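Long-range contacts in protein 1d10 (Caenorhabditis elegans, PDB 1T9F), which is of unknown function but is a signal-peptide-bearing MIR-domain protein with a beta-trefoil fold, related to SDF2 and perhaps involved in endoplasmic reticulum protein quality control: residues A[93-99]-A[159-163]; A[114-120]-A[132-138]; A[141-145]-A[166-172]. All blocks are in the same frame, centred on the assembly; numbering follows the deposited sequence.

Contact 1: A[93-99]-A[159-163]; sequences APLSKQH and EVVGT
Leu95 and Ser96 hold the carboxylate of Glu159 with three hydrogen bonds. OE2 takes two backbone amides: Leu95 N, 2.8 Å from Glu159 OE2, comes from above the carboxylate plane, while Ser96 N, 3.0 Å from Glu159 OE2, meets the syn lone pair of that oxygen, at a more bent 134°. Ser96 OG donates to Glu159 OE1 over 2.6 Å, on the syn side and slightly out of plane. Around this grip sit carbons: CG and CD of Pro94 come up against OE2 from the opposite direction, and Ala93 CB presses on Val161 CG1 at a tight 3.4 Å. Farther along the strand, His99 crosses Val161 at about a right angle, its CB 3.6 Å from Val161 CG2, and one face of its imidazole receives Thr163 CG2 in a CH-pi contact, the methyl 3.6 Å from the ring centroid. What carries the carboxylate so far is an extended side chain, with CG of Glu159 opposite the backbone N (chi1 175°) and CD continuing outward. Ser146 OG, on the adjoining strand 142-146, bonds OE1 as well. The loop is shaped by a type I turn from Ser96 to His99 and closed by a bond from Ala93 N to His99 O. An alanine here is likely to leave Leu95 N, Ser96 N and Ser96 OG without this acceptor and the 93-99 loop less firmly tied to the strand. The buried charge is thus probably offset by amide and hydroxyl dipoles, which pin the 93-99 loop to strand 159-163 of the beta-trefoil.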
loop_
_atom_site.group_PDB
_atom_site.type_symbol
_atom_site.label_atom_id
_atom_site.label_comp_id
_atom_site.label_asym_id
_atom_site.label_seq_id
_atom_site.Cartn_x
_atom_site.Cartn_y
_atom_site.Cartn_z
ATOM N N ALA A 93 8.262 0.192 -13.345
ATOM C CA ALA A 93 8.783 0.742 -12.093
ATOM C C ALA A 93 9.906 1.729 -12.398
ATOM O O ALA A 93 10.543 1.647 -13.450
ATOM C CB ALA A 93 9.301 -0.385 -11.198
ATOM N N PRO A 94 10.164 2.677 -11.481
ATOM C CA PRO A 94 11.219 3.681 -11.671
ATOM C C PRO A 94 12.659 3.162 -11.711
ATOM O O PRO A 94 13.443 3.596 -12.548
ATOM C CB PRO A 94 10.982 4.648 -10.516
ATOM C CG PRO A 94 10.435 3.760 -9.448
ATOM C CD PRO A 94 9.449 2.909 -10.215
ATOM N N LEU A 95 13.011 2.247 -10.812
ATOM C CA LEU A 95 14.374 1.715 -10.780
ATOM C C LEU A 95 14.441 0.248 -11.176
ATOM O O LEU A 95 15.507 -0.259 -11.523
ATOM C CB LEU A 95 14.988 1.885 -9.385
ATOM C CG LEU A 95 15.079 3.304 -8.814
ATOM C CD1 LEU A 95 15.656 3.243 -7.410
ATOM C CD2 LEU A 95 15.939 4.178 -9.714
ATOM N N SER A 96 13.306 -0.438 -11.115
ATOM C CA SER A 96 13.261 -1.848 -11.486
ATOM C C SER A 96 12.426 -2.028 -12.745
ATOM O O SER A 96 11.208 -2.194 -12.687
ATOM C CB SER A 96 12.685 -2.680 -10.342
ATOM O OG SER A 96 13.549 -2.643 -9.222
ATOM N N LYS A 97 13.106 -1.993 -13.886
ATOM C CA LYS A 97 12.473 -2.130 -15.192
ATOM C C LYS A 97 11.573 -3.355 -15.341
ATOM O O LYS A 97 10.554 -3.303 -16.038
ATOM C CB LYS A 97 13.552 -2.167 -16.276
ATOM C CG LYS A 97 14.370 -0.890 -16.399
ATOM C CD LYS A 97 13.559 0.241 -17.014
ATOM C CE LYS A 97 14.449 1.424 -17.386
ATOM N NZ LYS A 97 13.729 2.455 -18.200
ATOM N N GLN A 98 11.946 -4.455 -14.694
ATOM C CA GLN A 98 11.173 -5.688 -14.788
ATOM C C GLN A 98 9.880 -5.656 -13.988
ATOM O O GLN A 98 9.044 -6.558 -14.110
ATOM C CB GLN A 98 12.002 -6.886 -14.319
ATOM C CG GLN A 98 13.452 -6.591 -13.950
ATOM C CD GLN A 98 13.603 -5.798 -12.664
ATOM O OE1 GLN A 98 13.417 -4.582 -12.644
ATOM N NE2 GLN A 98 13.937 -6.489 -11.579
ATOM N N HIS A 99 9.713 -4.626 -13.168
ATOM C CA HIS A 99 8.520 -4.535 -12.353
ATOM C C HIS A 99 7.573 -3.407 -12.717
ATOM O O HIS A 99 7.923 -2.474 -13.445
ATOM C CB HIS A 99 8.900 -4.456 -10.872
ATOM C CG HIS A 99 9.531 -5.711 -10.353
ATOM N ND1 HIS A 99 9.029 -6.963 -10.636
ATOM C CD2 HIS A 99 10.610 -5.909 -9.560
ATOM C CE1 HIS A 99 9.769 -7.880 -10.039
ATOM N NE2 HIS A 99 10.736 -7.266 -9.379
ATOM N N GLU A 159 12.377 1.267 -2.873
ATOM C CA GLU A 159 11.476 1.288 -4.019
ATOM C C GLU A 159 10.337 0.300 -3.786
ATOM O O GLU A 159 10.564 -0.842 -3.383
ATOM C CB GLU A 159 12.219 0.908 -5.312
ATOM C CG GLU A 159 11.301 0.784 -6.530
ATOM C CD GLU A 159 11.997 0.192 -7.756
ATOM O OE1 GLU A 159 12.838 -0.716 -7.585
ATOM O OE2 GLU A 159 11.688 0.625 -8.887
ATOM N N VAL A 160 9.116 0.767 -4.023
ATOM C CA VAL A 160 7.913 -0.041 -3.882
ATOM C C VAL A 160 7.400 -0.295 -5.304
ATOM O O VAL A 160 7.266 0.642 -6.105
ATOM C CB VAL A 160 6.829 0.709 -3.079
ATOM C CG1 VAL A 160 5.527 -0.087 -3.095
ATOM C CG2 VAL A 160 7.291 0.932 -1.640
ATOM N N VAL A 161 7.119 -1.550 -5.625
ATOM C CA VAL A 161 6.654 -1.882 -6.966
ATOM C C VAL A 161 5.632 -3.011 -6.975
ATOM O O VAL A 161 5.268 -3.555 -5.931
ATOM C CB VAL A 161 7.818 -2.325 -7.877
ATOM C CG1 VAL A 161 8.919 -1.274 -7.889
ATOM C CG2 VAL A 161 8.357 -3.665 -7.404
ATOM N N GLY A 162 5.190 -3.360 -8.181
ATOM C CA GLY A 162 4.224 -4.427 -8.351
ATOM C C GLY A 162 4.925 -5.600 -9.008
ATOM O O GLY A 162 5.427 -5.482 -10.123
ATOM N N THR A 163 4.976 -6.726 -8.312
ATOM C CA THR A 163 5.633 -7.902 -8.853
ATOM C C THR A 163 4.616 -8.930 -9.332
ATOM O O THR A 163 3.570 -9.114 -8.710
ATOM C CB THR A 163 6.543 -8.547 -7.795
ATOM O OG1 THR A 163 5.768 -8.892 -6.642
ATOM C CG2 THR A 163 7.644 -7.573 -7.385
#

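Contact 2: A[114-120]-A[132-138]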
loop_
_atom_site.group_PDB
_atom_site.type_symbol
_atom_site.label_atom_id
_atom_site.label_comp_id
_atom_site.label_asym_id
_atom_site.label_seq_id
_atom_site.Cartn_x
_atom_site.Cartn_y
_atom_site.Cartn_z
ATOM N N GLY A 114 -8.270 1.211 -10.597
ATOM C CA GLY A 114 -6.835 1.055 -10.426
ATOM C C GLY A 114 -6.384 1.217 -8.979
ATOM O O GLY A 114 -5.237 0.906 -8.651
ATOM N N ASP A 115 -7.276 1.702 -8.117
ATOM C CA ASP A 115 -6.958 1.906 -6.706
ATOM C C ASP A 115 -7.313 0.697 -5.832
ATOM O O ASP A 115 -6.983 0.684 -4.643
ATOM C CB ASP A 115 -7.701 3.130 -6.141
ATOM C CG ASP A 115 -7.290 4.442 -6.810
ATOM O OD1 ASP A 115 -6.120 4.568 -7.219
ATOM O OD2 ASP A 115 -8.144 5.354 -6.900
ATOM N N ASP A 116 -7.980 -0.303 -6.421
ATOM C CA ASP A 116 -8.401 -1.494 -5.680
ATOM C C ASP A 116 -7.307 -2.537 -5.436
ATOM O O ASP A 116 -6.609 -2.954 -6.359
ATOM C CB ASP A 116 -9.573 -2.195 -6.389
ATOM C CG ASP A 116 -10.876 -1.403 -6.323
ATOM O OD1 ASP A 116 -11.055 -0.583 -5.392
ATOM O OD2 ASP A 116 -11.737 -1.624 -7.207
ATOM N N TRP A 117 -7.190 -2.970 -4.184
ATOM C CA TRP A 117 -6.216 -3.983 -3.791
ATOM C C TRP A 117 -6.917 -5.087 -2.998
ATOM O O TRP A 117 -7.695 -4.803 -2.086
ATOM C CB TRP A 117 -5.115 -3.381 -2.913
ATOM C CG TRP A 117 -4.309 -2.316 -3.590
ATOM C CD1 TRP A 117 -4.652 -1.006 -3.741
ATOM C CD2 TRP A 117 -3.028 -2.471 -4.213
ATOM N NE1 TRP A 117 -3.665 -0.331 -4.416
ATOM C CE2 TRP A 117 -2.657 -1.203 -4.721
ATOM C CE3 TRP A 117 -2.159 -3.552 -4.393
ATOM C CZ2 TRP A 117 -1.454 -0.989 -5.397
ATOM C CZ3 TRP A 117 -0.956 -3.338 -5.067
ATOM C CH2 TRP A 117 -0.617 -2.064 -5.561
ATOM N N THR A 118 -6.640 -6.338 -3.351
ATOM C CA THR A 118 -7.235 -7.469 -2.655
ATOM C C THR A 118 -6.386 -7.778 -1.439
ATOM O O THR A 118 -5.165 -7.904 -1.544
ATOM C CB THR A 118 -7.277 -8.718 -3.550
ATOM O OG1 THR A 118 -8.047 -8.440 -4.721
ATOM C CG2 THR A 118 -7.915 -9.886 -2.803
ATOM N N VAL A 119 -7.020 -7.882 -0.281
ATOM C CA VAL A 119 -6.283 -8.182 0.935
ATOM C C VAL A 119 -6.097 -9.691 1.023
ATOM O O VAL A 119 -7.067 -10.449 1.021
ATOM C CB VAL A 119 -7.021 -7.696 2.189
ATOM C CG1 VAL A 119 -6.137 -7.879 3.411
ATOM C CG2 VAL A 119 -7.399 -6.226 2.029
ATOM N N ILE A 120 -4.844 -10.121 1.084
ATOM C CA ILE A 120 -4.556 -11.544 1.157
ATOM C C ILE A 120 -4.124 -11.960 2.553
ATOM O O ILE A 120 -2.945 -11.889 2.900
ATOM C CB ILE A 120 -3.463 -11.944 0.142
ATOM C CG1 ILE A 120 -3.914 -11.579 -1.268
ATOM C CG2 ILE A 120 -3.194 -13.449 0.213
ATOM C CD1 ILE A 120 -2.894 -11.880 -2.326
ATOM N N PHE A 132 0.300 -10.133 5.876
ATOM C CA PHE A 132 -0.599 -10.203 4.745
ATOM C C PHE A 132 0.079 -9.688 3.494
ATOM O O PHE A 132 1.169 -9.121 3.552
ATOM C CB PHE A 132 -1.847 -9.348 5.019
ATOM C CG PHE A 132 -1.553 -7.872 5.197
ATOM C CD1 PHE A 132 -1.121 -7.371 6.425
ATOM C CD2 PHE A 132 -1.677 -6.989 4.126
ATOM C CE1 PHE A 132 -0.813 -6.005 6.582
ATOM C CE2 PHE A 132 -1.371 -5.631 4.274
ATOM C CZ PHE A 132 -0.940 -5.140 5.499
ATOM N N LYS A 133 -0.565 -9.910 2.358
ATOM C CA LYS A 133 -0.063 -9.405 1.098
ATOM C C LYS A 133 -1.197 -8.572 0.517
ATOM O O LYS A 133 -2.345 -8.661 0.972
ATOM C CB LYS A 133 0.295 -10.549 0.146
ATOM C CG LYS A 133 1.527 -11.329 0.562
ATOM C CD LYS A 133 1.765 -12.518 -0.341
ATOM C CE LYS A 133 1.135 -13.787 0.227
ATOM N NZ LYS A 133 1.815 -14.239 1.478
ATOM N N LEU A 134 -0.875 -7.746 -0.466
ATOM C CA LEU A 134 -1.874 -6.922 -1.126
ATOM C C LEU A 134 -1.688 -7.142 -2.606
ATOM O O LEU A 134 -0.641 -6.822 -3.167
ATOM C CB LEU A 134 -1.688 -5.439 -0.796
ATOM C CG LEU A 134 -2.135 -4.946 0.579
ATOM C CD1 LEU A 134 -1.797 -3.456 0.697
ATOM C CD2 LEU A 134 -3.634 -5.162 0.767
ATOM N N ARG A 135 -2.713 -7.689 -3.243
ATOM C CA ARG A 135 -2.636 -7.966 -4.664
ATOM C C ARG A 135 -3.492 -6.992 -5.459
ATOM O O ARG A 135 -4.700 -6.909 -5.249
ATOM C CB ARG A 135 -3.094 -9.404 -4.920
ATOM C CG ARG A 135 -2.681 -9.955 -6.262
ATOM C CD ARG A 135 -3.084 -11.433 -6.397
ATOM N NE ARG A 135 -2.497 -12.039 -7.588
ATOM C CZ ARG A 135 -2.633 -13.319 -7.927
ATOM N NH1 ARG A 135 -3.345 -14.142 -7.167
ATOM N NH2 ARG A 135 -2.048 -13.777 -9.021
ATOM N N HIS A 136 -2.865 -6.257 -6.372
ATOM C CA HIS A 136 -3.591 -5.290 -7.187
ATOM C C HIS A 136 -4.700 -6.022 -7.937
ATOM O O HIS A 136 -4.440 -6.966 -8.688
ATOM C CB HIS A 136 -2.652 -4.614 -8.178
ATOM C CG HIS A 136 -3.227 -3.385 -8.809
ATOM N ND1 HIS A 136 -3.261 -3.194 -10.174
ATOM C CD2 HIS A 136 -3.765 -2.269 -8.259
ATOM C CE1 HIS A 136 -3.791 -2.012 -10.438
ATOM N NE2 HIS A 136 -4.105 -1.431 -9.293
ATOM N N ALA A 137 -5.932 -5.575 -7.731
ATOM C CA ALA A 137 -7.084 -6.200 -8.355
ATOM C C ALA A 137 -7.065 -6.208 -9.881
ATOM O O ALA A 137 -7.292 -7.247 -10.500
ATOM C CB ALA A 137 -8.355 -5.535 -7.861
ATOM N N VAL A 138 -6.794 -5.057 -10.486
ATOM C CA VAL A 138 -6.794 -4.955 -11.937
ATOM C C VAL A 138 -5.653 -5.662 -12.662
ATOM O O VAL A 138 -5.882 -6.293 -13.693
ATOM C CB VAL A 138 -6.842 -3.478 -12.375
ATOM C CG1 VAL A 138 -6.658 -3.360 -13.883
ATOM C CG2 VAL A 138 -8.173 -2.870 -11.961
HETATM O O HOH W 1 -6.658 -2.562 -9.176
HETATM O O HOH W 2 -6.569 -9.546 -6.525
#
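His136 and Trp117 are brought together by different first torsions: CG of His136 lies anti to its own N (chi1 -166°), whereas CG of Trp117 stands beside its N and anti to the carbonyl carbon (chi1 -62°). The imidazole thereby turns its edge to the indole face, with the six-membered ring and imidazole centroids 4.9 Å apart and the planes at 58°, an edge-to-face pair. His136 CD2 sits over the centre of the indole, and His136 CB adds a CH-pi contact to the six-membered ring. The far end of the imidazole is fixed too: NE2 donates to Gly114 O over 2.7 Å, the oxygen lying in the ring plane although the donor stands above the carbonyl plane. ND1 bonds Thr139 OG1, so both nitrogens are engaged and the ring's rotation is set, while the indole NE1 is held by Leu86 O.

These residues belong to the antiparallel hairpin of strands 117-120 and 131-136, two neighbours in the six-stranded barrel of the beta-trefoil. Thr118 with Arg135 and Ile120 with Lys133 are hydrogen-bonded pairs; Thr118 N reaches Arg135 O at 2.8 Å and Ile120 N reaches Lys133 O at 2.9 Å. Trp117 with His136 and Val119 with Leu134 are the non-hydrogen-bonded pairs, on the other face of the sheet. There Val119 CG2 runs alongside Leu134 CD2, 4.1 Å away. On the face of Thr118 and Ile120, Ile120 CD1 rests on Arg135 CB at 3.6 Å; the extended arginine continues outward to bond Gly140 O through NE. Past the strand end, Ala137 N donates to Asp116 O, and a water accepts from Val138 N while donating to that same carbonyl oxygen.

Contact 3: A[141-145]-A[166-172]; sequences SYLSL and ITGGSAW
Ser144 OG and Ser170 OG share a hydrogen bond of 2.7 Å, a polar link between strand 142-145 and the 166-172 loop. Ser170 OG also accepts from Thr167 N, nearly straight at 174°, and Ser144 OG has a further partner in Thr163 OG1 on strand 158-163. Two more bonds cross: Leu145 N donates to Gly169 O over 3.1 Å, and Trp172 NE1 to Leu143 O over 3.1 Å. The second is almost linear, with the oxygen in the plane of the indole, yet the donor stands well above the carbonyl plane. Waters add to this: one lies within hydrogen-bonding distance of both Leu143 O and Ser170 O, another bridges Leu145 O and Thr167 OG1.

The loop owes its shape to a type I turn from Thr167 to Ser170, combined with an ST turn in which Thr167 OG1 accepts from Gly169 N. Gly169 meets the strand where a side chain would collide with Leu145 O. From this turn the chain enters strand 172-175, which closes on strand 131-136 in the beta-trefoil barrel.

Apolar contacts flank the polar middle. At one end Ile166 CG1 lies over the centre of the Tyr142 ring, 3.5 Å from the centroid, a CH-pi contact made possible by its placement beside the isoleucine's own N (chi1 -64°); CD1 reaches on toward Tyr142 CZ. At the other end Leu143 meets the indole at about a right angle: its CD2 stands over one face, and Leu143 CG is 3.9 Å from Trp172 CZ2. Leu145 CD2 touches Trp172 CH2 at 3.8 Å.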
loop_
_atom_site.group_PDB
_atom_site.type_symbol
_atom_site.label_atom_id
_atom_site.label_comp_id
_atom_site.label_asym_id
_atom_site.label_seq_id
_atom_site.Cartn_x
_atom_site.Cartn_y
_atom_site.Cartn_z
ATOM N N SER A 141 -0.707 -7.754 -9.718
ATOM C CA SER A 141 0.629 -7.594 -9.156
ATOM C C SER A 141 0.574 -7.421 -7.651
ATOM O O SER A 141 -0.342 -6.790 -7.118
ATOM C CB SER A 141 1.330 -6.385 -9.777
ATOM O OG SER A 141 1.298 -6.458 -11.191
ATOM N N TYR A 142 1.565 -7.988 -6.971
ATOM C CA TYR A 142 1.653 -7.904 -5.527
ATOM C C TYR A 142 2.431 -6.655 -5.128
ATOM O O TYR A 142 3.424 -6.296 -5.769
ATOM C CB TYR A 142 2.363 -9.137 -4.982
ATOM C CG TYR A 142 1.594 -10.424 -5.168
ATOM C CD1 TYR A 142 0.602 -10.800 -4.267
ATOM C CD2 TYR A 142 1.859 -11.271 -6.249
ATOM C CE1 TYR A 142 -0.109 -11.988 -4.430
ATOM C CE2 TYR A 142 1.151 -12.464 -6.423
ATOM C CZ TYR A 142 0.169 -12.815 -5.509
ATOM O OH TYR A 142 -0.546 -13.987 -5.672
ATOM N N LEU A 143 1.971 -5.981 -4.082
ATOM C CA LEU A 143 2.665 -4.790 -3.599
ATOM C C LEU A 143 3.942 -5.349 -2.981
ATOM O O LEU A 143 3.869 -6.181 -2.079
ATOM C CB LEU A 143 1.822 -4.089 -2.527
ATOM C CG LEU A 143 2.430 -2.842 -1.881
ATOM C CD1 LEU A 143 2.511 -1.726 -2.907
ATOM C CD2 LEU A 143 1.569 -2.421 -0.699
ATOM N N SER A 144 5.103 -4.914 -3.464
ATOM C CA SER A 144 6.359 -5.449 -2.937
ATOM C C SER A 144 7.516 -4.470 -2.971
ATOM O O SER A 144 7.541 -3.548 -3.786
ATOM C CB SER A 144 6.790 -6.683 -3.743
ATOM O OG SER A 144 5.735 -7.611 -3.920
ATOM N N LEU A 145 8.472 -4.674 -2.072
ATOM C CA LEU A 145 9.671 -3.853 -2.069
ATOM C C LEU A 145 10.542 -4.548 -3.118
ATOM O O LEU A 145 10.730 -5.769 -3.068
ATOM C CB LEU A 145 10.362 -3.889 -0.702
ATOM C CG LEU A 145 9.600 -3.249 0.463
ATOM C CD1 LEU A 145 10.501 -3.185 1.693
ATOM C CD2 LEU A 145 9.152 -1.849 0.067
ATOM N N ILE A 166 4.958 -13.497 -5.908
ATOM C CA ILE A 166 5.215 -13.188 -4.516
ATOM C C ILE A 166 6.713 -13.294 -4.256
ATOM O O ILE A 166 7.345 -14.281 -4.626
ATOM C CB ILE A 166 4.464 -14.168 -3.596
ATOM C CG1 ILE A 166 2.953 -13.998 -3.793
ATOM C CG2 ILE A 166 4.839 -13.919 -2.147
ATOM C CD1 ILE A 166 2.103 -14.947 -2.969
ATOM N N THR A 167 7.281 -12.274 -3.625
ATOM C CA THR A 167 8.704 -12.276 -3.330
ATOM C C THR A 167 8.968 -12.096 -1.840
ATOM O O THR A 167 8.038 -12.087 -1.024
ATOM C CB THR A 167 9.437 -11.157 -4.109
ATOM O OG1 THR A 167 8.983 -9.872 -3.658
ATOM C CG2 THR A 167 9.165 -11.284 -5.598
ATOM N N GLY A 168 10.245 -11.963 -1.493
ATOM C CA GLY A 168 10.623 -11.776 -0.105
ATOM C C GLY A 168 10.311 -10.365 0.361
ATOM O O GLY A 168 10.576 -10.009 1.512
ATOM N N GLY A 169 9.759 -9.556 -0.537
ATOM C CA GLY A 169 9.406 -8.190 -0.183
ATOM C C GLY A 169 7.902 -7.972 -0.238
ATOM O O GLY A 169 7.430 -6.845 -0.086
ATOM N N SER A 170 7.148 -9.055 -0.430
ATOM C CA SER A 170 5.686 -8.988 -0.538
ATOM C C SER A 170 4.902 -9.087 0.772
ATOM O O SER A 170 3.707 -8.793 0.804
ATOM C CB SER A 170 5.187 -10.083 -1.485
ATOM O OG SER A 170 5.849 -10.019 -2.739
ATOM N N ALA A 171 5.555 -9.497 1.851
ATOM C CA ALA A 171 4.862 -9.634 3.126
ATOM C C ALA A 171 4.797 -8.325 3.913
ATOM O O ALA A 171 5.814 -7.671 4.132
ATOM C CB ALA A 171 5.528 -10.708 3.961
ATOM N N TRP A 172 3.593 -7.948 4.333
ATOM C CA TRP A 172 3.400 -6.728 5.109
ATOM C C TRP A 172 2.721 -7.028 6.438
ATOM O O TRP A 172 2.091 -8.076 6.614
ATOM C CB TRP A 172 2.543 -5.713 4.335
ATOM C CG TRP A 172 3.142 -5.304 3.017
ATOM C CD1 TRP A 172 3.004 -5.945 1.819
ATOM C CD2 TRP A 172 4.003 -4.184 2.779
ATOM N NE1 TRP A 172 3.728 -5.293 0.844
ATOM C CE2 TRP A 172 4.354 -4.209 1.410
ATOM C CE3 TRP A 172 4.516 -3.162 3.594
ATOM C CZ2 TRP A 172 5.197 -3.252 0.835
ATOM C CZ3 TRP A 172 5.357 -2.207 3.018
ATOM C CH2 TRP A 172 5.688 -2.264 1.651
HETATM O O HOH W 3 1.802 -7.949 -1.314
HETATM O O HOH W 4 10.350 -8.012 -4.940
#

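How the contacts relate
From the N terminus, the 93-99 loop comes first and waits 60 residues for strand 159-163, so contact 1 closes the longest loop. Contact 2, the 114-120/132-138 hairpin, opens and closes inside that loop. Contact 3 begins at 141-145, directly after contact 2 has closed, and ends at 166-172, beyond 159-163; it therefore crosses contact 1 and follows contact 2 in series. Strand 142-146 is the common element: it lies next to strand 158-163 of contact 1, with Val161 N 2.7 Å from Ser144 O, and just before it Ser141 O meets His136 N of contact 2. Together they tie the barrel to the other sheet of the trefoil.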